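Local structure of sulfate transporter 4.1, chloroplastic (Arabidopsis thaliana, 7LHV) at residues I103-M108 and A395-S400; V266-M271 and A286-T291; R506-T511 and R634-V639; I528-I533 and I573-P578. The protein cotransports sulfate and protons across the membrane and may play a part in regulating sulfate assimilation. One frame throughout, in Å; residues are numbered along the deposited sequence.

Interaction 1 (I103-M108 and A395-S400); sequences ITVGIM and AVNNES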
loop_
_atom_site.group_PDB
_atom_site.type_symbol
_atom_site.label_atom_id
_atom_site.label_comp_id
_atom_site.label_asym_id
_atom_site.label_seq_id
_atom_site.Cartn_x
_atom_site.Cartn_y
_atom_site.Cartn_z
ATOM N N ILE A 103 12.859 -39.388 13.987
ATOM C CA ILE A 103 12.938 -39.668 15.419
ATOM C C ILE A 103 13.444 -38.443 16.168
ATOM O O ILE A 103 12.895 -38.056 17.209
ATOM C CB ILE A 103 13.828 -40.897 15.677
ATOM C CG1 ILE A 103 13.100 -42.178 15.272
ATOM C CG2 ILE A 103 14.244 -40.961 17.135
ATOM C CD1 ILE A 103 13.977 -43.407 15.291
ATOM N N THR A 104 14.490 -37.805 15.639
ATOM C CA THR A 104 15.058 -36.627 16.285
ATOM C C THR A 104 14.037 -35.499 16.379
ATOM O O THR A 104 13.870 -34.876 17.437
ATOM C CB THR A 104 16.295 -36.177 15.508
ATOM O OG1 THR A 104 17.289 -37.209 15.554
ATOM C CG2 THR A 104 16.866 -34.914 16.088
ATOM N N VAL A 105 13.323 -35.237 15.283
ATOM C CA VAL A 105 12.358 -34.145 15.271
ATOM C C VAL A 105 11.185 -34.453 16.193
ATOM O O VAL A 105 10.694 -33.567 16.894
ATOM C CB VAL A 105 11.897 -33.852 13.833
ATOM C CG1 VAL A 105 10.671 -32.959 13.839
ATOM C CG2 VAL A 105 13.015 -33.194 13.057
ATOM N N GLY A 106 10.716 -35.702 16.217
ATOM C CA GLY A 106 9.629 -36.046 17.121
ATOM C C GLY A 106 10.014 -35.902 18.580
ATOM O O GLY A 106 9.225 -35.413 19.400
ATOM N N ILE A 107 11.234 -36.323 18.925
ATOM C CA ILE A 107 11.716 -36.169 20.294
ATOM C C ILE A 107 11.803 -34.695 20.664
ATOM O O ILE A 107 11.419 -34.294 21.768
ATOM C CB ILE A 107 13.070 -36.883 20.470
ATOM C CG1 ILE A 107 12.865 -38.395 20.542
ATOM C CG2 ILE A 107 13.783 -36.390 21.714
ATOM C CD1 ILE A 107 14.153 -39.180 20.585
ATOM N N MET A 108 12.303 -33.863 19.748
ATOM C CA MET A 108 12.349 -32.428 20.018
ATOM C C MET A 108 10.955 -31.814 20.058
ATOM O O MET A 108 10.743 -30.795 20.723
ATOM C CB MET A 108 13.209 -31.727 18.966
ATOM C CG MET A 108 13.314 -30.224 19.138
ATOM S SD MET A 108 13.975 -29.393 17.686
ATOM C CE MET A 108 14.804 -28.006 18.451
ATOM N N ALA A 395 15.311 -26.564 10.937
ATOM C CA ALA A 395 16.767 -26.614 10.976
ATOM C C ALA A 395 17.245 -27.970 11.476
ATOM O O ALA A 395 17.986 -28.672 10.777
ATOM C CB ALA A 395 17.308 -25.490 11.858
ATOM N N VAL A 396 16.752 -28.393 12.644
ATOM C CA VAL A 396 17.183 -29.662 13.228
ATOM C C VAL A 396 16.965 -30.804 12.243
ATOM O O VAL A 396 17.776 -31.732 12.152
ATOM C CB VAL A 396 16.454 -29.908 14.560
ATOM C CG1 VAL A 396 16.617 -31.347 15.006
ATOM C CG2 VAL A 396 16.978 -28.961 15.619
ATOM N N ASN A 397 15.876 -30.743 11.480
ATOM C CA ASN A 397 15.680 -31.677 10.379
ATOM C C ASN A 397 16.769 -31.515 9.323
ATOM O O ASN A 397 17.212 -32.498 8.720
ATOM C CB ASN A 397 14.298 -31.461 9.766
ATOM C CG ASN A 397 13.691 -32.734 9.236
ATOM O OD1 ASN A 397 14.008 -33.825 9.702
ATOM N ND2 ASN A 397 12.802 -32.604 8.261
ATOM N N ASN A 398 17.198 -30.275 9.076
ATOM C CA ASN A 398 18.163 -30.019 8.012
ATOM C C ASN A 398 19.527 -30.624 8.327
ATOM O O ASN A 398 20.096 -31.339 7.495
ATOM C CB ASN A 398 18.285 -28.519 7.752
ATOM C CG ASN A 398 18.943 -28.212 6.426
ATOM O OD1 ASN A 398 18.496 -28.678 5.379
ATOM N ND2 ASN A 398 20.012 -27.430 6.461
ATOM N N GLU A 399 20.080 -30.359 9.517
ATOM C CA GLU A 399 21.372 -30.999 9.770
ATOM C C GLU A 399 21.243 -32.459 10.180
ATOM O O GLU A 399 22.268 -33.129 10.339
ATOM C CB GLU A 399 22.248 -30.281 10.815
ATOM C CG GLU A 399 21.796 -30.305 12.267
ATOM C CD GLU A 399 20.824 -29.211 12.597
ATOM O OE1 GLU A 399 20.272 -28.620 11.658
ATOM O OE2 GLU A 399 20.624 -28.935 13.798
ATOM N N SER A 400 20.028 -32.971 10.354
ATOM C CA SER A 400 19.839 -34.406 10.527
ATOM C C SER A 400 19.873 -35.161 9.206
ATOM O O SER A 400 19.528 -36.345 9.176
ATOM C CB SER A 400 18.519 -34.683 11.250
ATOM O OG SER A 400 18.499 -34.050 12.516
#
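V396 has the largest share of this contact: it sits against T104 and M108, while V105 meets N397 one step along. Two helices of the sulfate permease membrane domain pack here, the long helix 91-119 and the short helix 391-399. Their local segments run antiparallel at 155°, with the axes 9.5 Å apart. The short helix follows strand 388-389, which pairs antiparallel with strand 149-150. Short paired strands leading into short helices are a feature of the SLC26 transporter fold.

The two methyls of V396 have separate partners. V396 CG1 is anti to the backbone N (chi1 166°) and lies 3.7 Å from T104 CG2. V396 CG2 turns to the thioether of M108 and lies 3.7 Å from SD; the terminal CE is equally near. M108 reaches it with CG anti to its own backbone N and a bend at the end of the chain.

V105 makes a different kind of contact. The V105 and N397 side chains cross at about a right angle, with V105 CG2 3.6 Å from N397 OD1. The amide is also held by a hydrogen bond from N397 ND2 to the backbone O of Q146. The T104 hydroxyl turns back to M100 O in its own helix, leaving the methyl to do the packing. Helix 284-300 covers T104 and M108 through A286. At the C-terminal end of segment 395-400, S400 OG lies 4.0 Å from T104 CG2.

Interaction 2 (V266-M271 and A286-T291); sequences VILQVM and AAAPLT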
loop_
_atom_site.group_PDB
_atom_site.type_symbol
_atom_site.label_atom_id
_atom_site.label_comp_id
_atom_site.label_asym_id
_atom_site.label_seq_id
_atom_site.Cartn_x
_atom_site.Cartn_y
_atom_site.Cartn_z
ATOM N N VAL A 266 18.663 -23.095 32.728
ATOM C CA VAL A 266 20.121 -23.068 32.633
ATOM C C VAL A 266 20.632 -24.331 31.953
ATOM O O VAL A 266 21.502 -24.268 31.074
ATOM C CB VAL A 266 20.740 -22.886 34.032
ATOM C CG1 VAL A 266 22.190 -23.338 34.037
ATOM C CG2 VAL A 266 20.632 -21.438 34.470
ATOM N N ILE A 267 20.101 -25.492 32.340
ATOM C CA ILE A 267 20.535 -26.746 31.730
ATOM C C ILE A 267 20.206 -26.759 30.243
ATOM O O ILE A 267 21.028 -27.165 29.413
ATOM C CB ILE A 267 19.903 -27.944 32.461
ATOM C CG1 ILE A 267 20.482 -28.073 33.870
ATOM C CG2 ILE A 267 20.119 -29.225 31.674
ATOM C CD1 ILE A 267 21.963 -28.360 33.898
ATOM N N LEU A 268 19.001 -26.311 29.882
ATOM C CA LEU A 268 18.601 -26.296 28.479
ATOM C C LEU A 268 19.498 -25.380 27.657
ATOM O O LEU A 268 19.932 -25.746 26.559
ATOM C CB LEU A 268 17.142 -25.862 28.353
ATOM C CG LEU A 268 16.082 -26.956 28.230
ATOM C CD1 LEU A 268 16.213 -27.968 29.352
ATOM C CD2 LEU A 268 14.697 -26.341 28.225
ATOM N N GLN A 269 19.788 -24.184 28.173
ATOM C CA GLN A 269 20.620 -23.249 27.426
ATOM C C GLN A 269 22.057 -23.746 27.317
ATOM O O GLN A 269 22.698 -23.580 26.274
ATOM C CB GLN A 269 20.563 -21.866 28.070
ATOM C CG GLN A 269 19.408 -21.017 27.565
ATOM C CD GLN A 269 19.436 -19.605 28.110
ATOM O OE1 GLN A 269 20.170 -19.303 29.049
ATOM N NE2 GLN A 269 18.632 -18.729 27.518
ATOM N N VAL A 270 22.578 -24.369 28.378
ATOM C CA VAL A 270 23.923 -24.936 28.318
ATOM C C VAL A 270 23.987 -26.046 27.277
ATOM O O VAL A 270 24.931 -26.115 26.478
ATOM C CB VAL A 270 24.353 -25.436 29.710
ATOM C CG1 VAL A 270 25.476 -26.451 29.591
ATOM C CG2 VAL A 270 24.780 -24.268 30.580
ATOM N N MET A 271 22.983 -26.928 27.265
ATOM C CA MET A 271 22.958 -28.002 26.277
ATOM C C MET A 271 22.876 -27.447 24.862
ATOM O O MET A 271 23.572 -27.925 23.960
ATOM C CB MET A 271 21.781 -28.939 26.551
ATOM C CG MET A 271 21.975 -29.845 27.753
ATOM S SD MET A 271 20.515 -30.839 28.106
ATOM C CE MET A 271 20.544 -31.978 26.726
ATOM N N ALA A 286 18.230 -31.059 19.999
ATOM C CA ALA A 286 16.967 -31.782 19.941
ATOM C C ALA A 286 16.635 -32.457 21.260
ATOM O O ALA A 286 15.454 -32.604 21.594
ATOM C CB ALA A 286 17.009 -32.820 18.825
ATOM N N ALA A 287 17.647 -32.879 22.016
ATOM C CA ALA A 287 17.409 -33.564 23.278
ATOM C C ALA A 287 17.252 -32.609 24.452
ATOM O O ALA A 287 16.892 -33.057 25.545
ATOM C CB ALA A 287 18.546 -34.546 23.566
ATOM N N ALA A 288 17.516 -31.318 24.258
ATOM C CA ALA A 288 17.407 -30.368 25.363
ATOM C C ALA A 288 15.989 -30.244 25.907
ATOM O O ALA A 288 15.817 -30.359 27.133
ATOM C CB ALA A 288 17.965 -29.009 24.929
ATOM N N PRO A 289 14.946 -30.009 25.097
ATOM C CA PRO A 289 13.604 -29.881 25.690
ATOM C C PRO A 289 13.136 -31.130 26.416
ATOM O O PRO A 289 12.474 -31.021 27.454
ATOM C CB PRO A 289 12.717 -29.551 24.481
ATOM C CG PRO A 289 13.460 -30.054 23.318
ATOM C CD PRO A 289 14.899 -29.821 23.636
ATOM N N LEU A 290 13.465 -32.316 25.906
ATOM C CA LEU A 290 13.052 -33.542 26.580
ATOM C C LEU A 290 13.810 -33.732 27.887
ATOM O O LEU A 290 13.203 -33.973 28.940
ATOM C CB LEU A 290 13.262 -34.745 25.664
ATOM C CG LEU A 290 13.072 -36.107 26.331
ATOM C CD1 LEU A 290 11.643 -36.272 26.818
ATOM C CD2 LEU A 290 13.450 -37.228 25.380
ATOM N N THR A 291 15.137 -33.592 27.842
ATOM C CA THR A 291 15.966 -33.887 29.006
ATOM C C THR A 291 15.522 -33.075 30.214
ATOM O O THR A 291 15.393 -33.611 31.321
ATOM C CB THR A 291 17.435 -33.611 28.687
ATOM O OG1 THR A 291 17.863 -34.472 27.626
ATOM C CG2 THR A 291 18.301 -33.855 29.909
#
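M271 and L268 of helix 255-277 close over A288 of helix 284-300. The M271 methyl, CE, lies 3.8 Å from A288 CA. M271 CB also faces A288 CB, 4.1 Å away. The same CE touches T291, where OG1 is 3.8 Å off. L268 works from the other flank of A288: its CD1 rests 3.3 Å from A288 O, and CG packs on A288 CB. The small alanine lets the backbones come close, with CA atoms of L268 and A288 5.3 Å apart.

M271 gets over A288 because its chain is extended at chi2 and then bends at chi3 (71°), which lays CE along the neighbouring helix. T291 is fixed from its own helix. Its OG1 donates a hydrogen bond to A287 O at 2.7 Å, from above the carbonyl plane, and its backbone N reaches that oxygen from the opposite face. This pair of bonds lies beside a kink, where the N atoms of P289 and L290 have no bond to the preceding turn. P289 has no N-H to give.

The two segments run antiparallel at 167°. They belong to a helical hairpin with a short connection between the predicted membrane helices. On the other side of helix 284-300, A286, P289 and L290 pack on helix 91-119. L268 touches I437 and S440 of helix 431-443, and Q269 touches S443 of that helix.

Interaction 3 (R506-T511 and R634-V639); sequences RLPGTT and RVHDAV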
loop_
_atom_site.group_PDB
_atom_site.type_symbol
_atom_site.label_atom_id
_atom_site.label_comp_id
_atom_site.label_asym_id
_atom_site.label_seq_id
_atom_site.Cartn_x
_atom_site.Cartn_y
_atom_site.Cartn_z
ATOM N N ARG A 506 26.873 13.914 -23.274
ATOM C CA ARG A 506 27.245 13.475 -24.609
ATOM C C ARG A 506 26.304 12.369 -25.070
ATOM O O ARG A 506 25.738 11.629 -24.260
ATOM C CB ARG A 506 28.696 12.995 -24.626
ATOM C CG ARG A 506 29.227 12.636 -26.002
ATOM C CD ARG A 506 29.017 13.766 -26.996
ATOM N NE ARG A 506 29.707 13.510 -28.254
ATOM C CZ ARG A 506 29.784 14.371 -29.258
ATOM N NH1 ARG A 506 29.218 15.564 -29.190
ATOM N NH2 ARG A 506 30.451 14.029 -30.356
ATOM N N LEU A 507 26.131 12.271 -26.388
ATOM C CA LEU A 507 25.077 11.427 -26.947
ATOM C C LEU A 507 25.183 9.974 -26.501
ATOM O O LEU A 507 24.188 9.441 -25.980
ATOM C CB LEU A 507 25.093 11.555 -28.472
ATOM C CG LEU A 507 24.798 12.972 -28.936
ATOM C CD1 LEU A 507 24.946 13.098 -30.442
ATOM C CD2 LEU A 507 23.418 13.345 -28.478
ATOM N N PRO A 508 26.349 9.269 -26.637
ATOM C CA PRO A 508 26.487 7.935 -26.038
ATOM C C PRO A 508 26.903 8.011 -24.573
ATOM O O PRO A 508 27.806 7.304 -24.125
ATOM C CB PRO A 508 27.565 7.284 -26.909
ATOM C CG PRO A 508 28.441 8.411 -27.277
ATOM C CD PRO A 508 27.565 9.635 -27.390
ATOM N N GLY A 509 26.234 8.882 -23.819
ATOM C CA GLY A 509 26.581 9.087 -22.429
ATOM C C GLY A 509 25.444 8.790 -21.480
ATOM O O GLY A 509 24.432 8.198 -21.865
ATOM N N THR A 510 25.598 9.216 -20.234
ATOM C CA THR A 510 24.647 8.912 -19.178
ATOM C C THR A 510 24.630 10.103 -18.226
ATOM O O THR A 510 25.065 11.199 -18.589
ATOM C CB THR A 510 25.003 7.576 -18.499
ATOM O OG1 THR A 510 24.097 7.320 -17.418
ATOM C CG2 THR A 510 26.429 7.597 -17.977
ATOM N N THR A 511 24.113 9.890 -17.017
ATOM C CA THR A 511 23.916 10.977 -16.067
ATOM C C THR A 511 25.179 11.811 -15.918
ATOM O O THR A 511 26.281 11.275 -15.774
ATOM C CB THR A 511 23.504 10.414 -14.706
ATOM O OG1 THR A 511 22.539 9.372 -14.890
ATOM C CG2 THR A 511 22.906 11.505 -13.840
ATOM N N ARG A 634 17.492 6.882 -32.136
ATOM C CA ARG A 634 18.724 7.133 -31.404
ATOM C C ARG A 634 18.709 8.568 -30.900
ATOM O O ARG A 634 17.885 9.383 -31.319
ATOM C CB ARG A 634 19.960 6.887 -32.283
ATOM C CG ARG A 634 20.121 5.442 -32.726
ATOM C CD ARG A 634 21.251 5.273 -33.727
ATOM N NE ARG A 634 22.562 5.483 -33.125
ATOM C CZ ARG A 634 23.381 6.474 -33.448
ATOM N NH1 ARG A 634 23.052 7.374 -34.359
ATOM N NH2 ARG A 634 24.564 6.560 -32.846
ATOM N N VAL A 635 19.619 8.869 -29.974
ATOM C CA VAL A 635 19.751 10.247 -29.512
ATOM C C VAL A 635 20.617 11.061 -30.465
ATOM O O VAL A 635 20.448 12.283 -30.574
ATOM C CB VAL A 635 20.311 10.284 -28.081
ATOM C CG1 VAL A 635 21.724 9.739 -28.042
ATOM C CG2 VAL A 635 20.277 11.702 -27.532
ATOM N N HIS A 636 21.538 10.408 -31.176
ATOM C CA HIS A 636 22.476 11.134 -32.023
ATOM C C HIS A 636 21.745 11.896 -33.120
ATOM O O HIS A 636 21.937 13.105 -33.284
ATOM C CB HIS A 636 23.495 10.167 -32.626
ATOM C CG HIS A 636 24.313 9.428 -31.610
ATOM N ND1 HIS A 636 23.767 8.510 -30.738
ATOM C CD2 HIS A 636 25.641 9.455 -31.343
ATOM C CE1 HIS A 636 24.719 8.014 -29.969
ATOM N NE2 HIS A 636 25.866 8.570 -30.317
ATOM N N ASP A 637 20.882 11.205 -33.869
ATOM C CA ASP A 637 20.154 11.864 -34.948
ATOM C C ASP A 637 19.140 12.872 -34.420
ATOM O O ASP A 637 18.908 13.904 -35.060
ATOM C CB ASP A 637 19.484 10.816 -35.841
ATOM C CG ASP A 637 18.448 9.988 -35.109
ATOM O OD1 ASP A 637 18.264 10.189 -33.892
ATOM O OD2 ASP A 637 17.820 9.122 -35.752
ATOM N N ALA A 638 18.535 12.599 -33.261
ATOM C CA ALA A 638 17.609 13.557 -32.664
ATOM C C ALA A 638 18.309 14.872 -32.353
ATOM O O ALA A 638 17.822 15.951 -32.708
ATOM C CB ALA A 638 16.988 12.970 -31.395
ATOM N N VAL A 639 19.468 14.804 -31.698
ATOM C CA VAL A 639 20.205 16.025 -31.392
ATOM C C VAL A 639 20.729 16.671 -32.668
ATOM O O VAL A 639 20.760 17.902 -32.785
ATOM C CB VAL A 639 21.327 15.729 -30.384
ATOM C CG1 VAL A 639 22.284 16.899 -30.291
ATOM C CG2 VAL A 639 20.725 15.447 -29.026
#
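L507 lies over one face of the H636 imidazole. Its CB stands 3.6 Å from the ring centroid, 13° off the ring normal, so this is a CH-pi contact over the face. Beyond CB the leucine forks. CD1 reaches past the ring to H636 CA, 3.5 Å away, and CD2 lies against two valines of helix 635-643. There it meets V639 CG2 at 3.5 Å and V635 CG2 at 3.7 Å. H636 swings its ring back to the loop with CG anti to the carbonyl carbon (chi1 -60°). P508 crosses the histidine at about a right angle, with CD 3.5 Å from NE2; it is the centre of an inverse gamma turn that carries the chain away after L507. The opposite face of the ring has R634 NH2 over its centre. Replacing H636 by an alanine would probably leave L507 CB and P508 CD without a ring to rest on and open a gap beside the loop.

The contact ties the loop after strand 501-504 to helix 635-643, the last helix of the modelled chain. V635 and V639 also touch I530, so L507 continues the apolar layer between helix and sheet. The join is made by apolar side chains and an aromatic face. It probably depends more on shape than on charge, and the guanidinium of R634 nearby would probably disfavour protonation of H636.

Interaction 4 (I528-I533 and I573-P578); sequences IVIVRI and ILEMSP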
loop_
_atom_site.group_PDB
_atom_site.type_symbol
_atom_site.label_atom_id
_atom_site.label_comp_id
_atom_site.label_asym_id
_atom_site.label_seq_id
_atom_site.Cartn_x
_atom_site.Cartn_y
_atom_site.Cartn_z
ATOM N N ILE A 528 19.438 22.658 -25.650
ATOM C CA ILE A 528 18.870 21.318 -25.721
ATOM C C ILE A 528 19.079 20.628 -24.383
ATOM O O ILE A 528 20.178 20.680 -23.819
ATOM C CB ILE A 528 19.493 20.490 -26.858
ATOM C CG1 ILE A 528 19.283 21.183 -28.202
ATOM C CG2 ILE A 528 18.905 19.093 -26.890
ATOM C CD1 ILE A 528 19.893 20.441 -29.356
ATOM N N VAL A 529 18.025 19.997 -23.874
ATOM C CA VAL A 529 18.087 19.186 -22.667
ATOM C C VAL A 529 17.642 17.776 -23.022
ATOM O O VAL A 529 16.558 17.586 -23.584
ATOM C CB VAL A 529 17.212 19.768 -21.544
ATOM C CG1 VAL A 529 16.949 18.723 -20.484
ATOM C CG2 VAL A 529 17.890 20.972 -20.929
ATOM N N ILE A 530 18.478 16.793 -22.699
ATOM C CA ILE A 530 18.190 15.386 -22.956
ATOM C C ILE A 530 17.876 14.726 -21.623
ATOM O O ILE A 530 18.715 14.716 -20.715
ATOM C CB ILE A 530 19.359 14.687 -23.661
ATOM C CG1 ILE A 530 19.863 15.546 -24.818
ATOM C CG2 ILE A 530 18.936 13.318 -24.153
ATOM C CD1 ILE A 530 21.243 15.182 -25.293
ATOM N N VAL A 531 16.675 14.166 -21.508
ATOM C CA VAL A 531 16.172 13.606 -20.262
ATOM C C VAL A 531 15.859 12.134 -20.479
ATOM O O VAL A 531 15.197 11.774 -21.457
ATOM C CB VAL A 531 14.926 14.364 -19.769
ATOM C CG1 VAL A 531 14.224 13.583 -18.681
ATOM C CG2 VAL A 531 15.318 15.733 -19.262
ATOM N N ARG A 532 16.332 11.287 -19.569
ATOM C CA ARG A 532 16.054 9.859 -19.593
ATOM C C ARG A 532 15.324 9.476 -18.316
ATOM O O ARG A 532 15.788 9.791 -17.215
ATOM C CB ARG A 532 17.341 9.049 -19.723
ATOM C CG ARG A 532 17.161 7.566 -19.901
ATOM C CD ARG A 532 18.501 6.863 -19.818
ATOM N NE ARG A 532 19.071 6.963 -18.480
ATOM C CZ ARG A 532 20.371 7.003 -18.222
ATOM N NH1 ARG A 532 21.270 6.941 -19.189
ATOM N NH2 ARG A 532 20.776 7.107 -16.960
ATOM N N ILE A 533 14.187 8.806 -18.464
ATOM C CA ILE A 533 13.417 8.320 -17.329
ATOM C C ILE A 533 13.850 6.885 -17.061
ATOM O O ILE A 533 13.490 5.973 -17.807
ATOM C CB ILE A 533 11.910 8.411 -17.586
ATOM C CG1 ILE A 533 11.490 9.865 -17.805
ATOM C CG2 ILE A 533 11.138 7.803 -16.431
ATOM C CD1 ILE A 533 11.262 10.222 -19.253
ATOM N N ILE A 573 14.363 16.482 -25.199
ATOM C CA ILE A 573 14.387 15.141 -25.768
ATOM C C ILE A 573 14.248 14.139 -24.636
ATOM O O ILE A 573 14.966 14.223 -23.634
ATOM C CB ILE A 573 15.679 14.887 -26.563
ATOM C CG1 ILE A 573 15.927 16.029 -27.545
ATOM C CG2 ILE A 573 15.595 13.564 -27.298
ATOM C CD1 ILE A 573 17.296 16.007 -28.153
ATOM N N LEU A 574 13.325 13.195 -24.789
ATOM C CA LEU A 574 13.112 12.140 -23.806
ATOM C C LEU A 574 13.733 10.848 -24.312
ATOM O O LEU A 574 13.398 10.372 -25.400
ATOM C CB LEU A 574 11.630 11.944 -23.496
ATOM C CG LEU A 574 10.980 12.963 -22.563
ATOM C CD1 LEU A 574 10.810 14.305 -23.227
ATOM C CD2 LEU A 574 9.647 12.433 -22.076
ATOM N N GLU A 575 14.636 10.289 -23.513
ATOM C CA GLU A 575 15.187 8.966 -23.761
ATOM C C GLU A 575 14.277 7.951 -23.089
ATOM O O GLU A 575 14.244 7.857 -21.858
ATOM C CB GLU A 575 16.604 8.866 -23.211
ATOM C CG GLU A 575 17.571 9.768 -23.908
ATOM C CD GLU A 575 17.775 9.368 -25.340
ATOM O OE1 GLU A 575 17.709 8.159 -25.644
ATOM O OE2 GLU A 575 17.965 10.273 -26.168
ATOM N N MET A 576 13.524 7.198 -23.883
ATOM C CA MET A 576 12.588 6.231 -23.333
ATOM C C MET A 576 13.075 4.800 -23.517
ATOM O O MET A 576 12.275 3.862 -23.464
ATOM C CB MET A 576 11.203 6.429 -23.949
ATOM C CG MET A 576 10.582 7.759 -23.547
ATOM S SD MET A 576 8.985 8.119 -24.287
ATOM C CE MET A 576 7.959 6.937 -23.428
ATOM N N SER A 577 14.375 4.620 -23.752
ATOM C CA SER A 577 14.931 3.272 -23.826
ATOM C C SER A 577 14.793 2.483 -22.526
ATOM O O SER A 577 14.425 1.298 -22.602
ATOM C CB SER A 577 16.390 3.331 -24.302
ATOM O OG SER A 577 17.187 4.194 -23.515
ATOM N N PRO A 578 15.056 3.031 -21.332
ATOM C CA PRO A 578 14.821 2.247 -20.115
ATOM C C PRO A 578 13.362 2.165 -19.711
ATOM O O PRO A 578 13.036 1.391 -18.801
ATOM C CB PRO A 578 15.636 2.996 -19.059
ATOM C CG PRO A 578 15.589 4.381 -19.499
ATOM C CD PRO A 578 15.613 4.355 -20.998
#
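R532 carries CG anti to its backbone N (chi1 -174°), which sends the chain to P578, while E575 bends at chi2 (-66°) and brings its carboxylate back beside I530. R532 and I530 lie on strand 527-533 of the STAS domain and E575 on the parallel strand 569-575; P578 follows in the loop. Helix 542-560 joins the strands in a beta-alpha-beta unit. R532 CG meets P578 CG at 3.6 Å, the two side chains crossing at about a right angle. R532 CB also packs on E575 CB. The guanidinium is engaged outside the pair: R532 NE forms a salt bridge to D534 OD1. With an alanine at R532, D534 is likely to lose its charged mate and P578 the aliphatic chain that covers it.

I530 and E575 lie side by side, and I530 CG2 is 3.8 Å from E575 OE2. That oxygen is hydrogen-bonded to S607 OG, which gives the buried carboxylate a polar partner. I573 CD1 on the same face packs on I528 CG2 at 3.7 Å, under helix 635-643. The other face has I533 CD1 against L574 CD2, near helix 542-560.

Three backbone hydrogen bonds hold the strands in parallel register. I573 N donates to V529 O at 2.9 Å, and V531 N to I573 O at 2.7 Å. The third runs from E575 N to V531 O, with the donor tilted 17° from the carbonyl plane.

How the interactions relate
The four contacts form two touching pairs. Interactions 1 and 2 lie in the membrane domain, with centres about 14 Å apart. Helix 284-300 of interaction 2 packs on helix 91-119 of interaction 1: T104 CG2 is 3.4 Å from A286 CB. Interactions 3 and 4 lie in the STAS region, with centres about 9 Å apart. V639 CG2 of interaction 3 meets I573 CD1 of interaction 4 at 3.6 Å, and T510 has a weak hydrogen bond with R532. Between the pairs, the nearest atoms of interactions 1 and 4 are about 39 Å apart. The residues lining the bound lipids belong to other parts of the membrane domain.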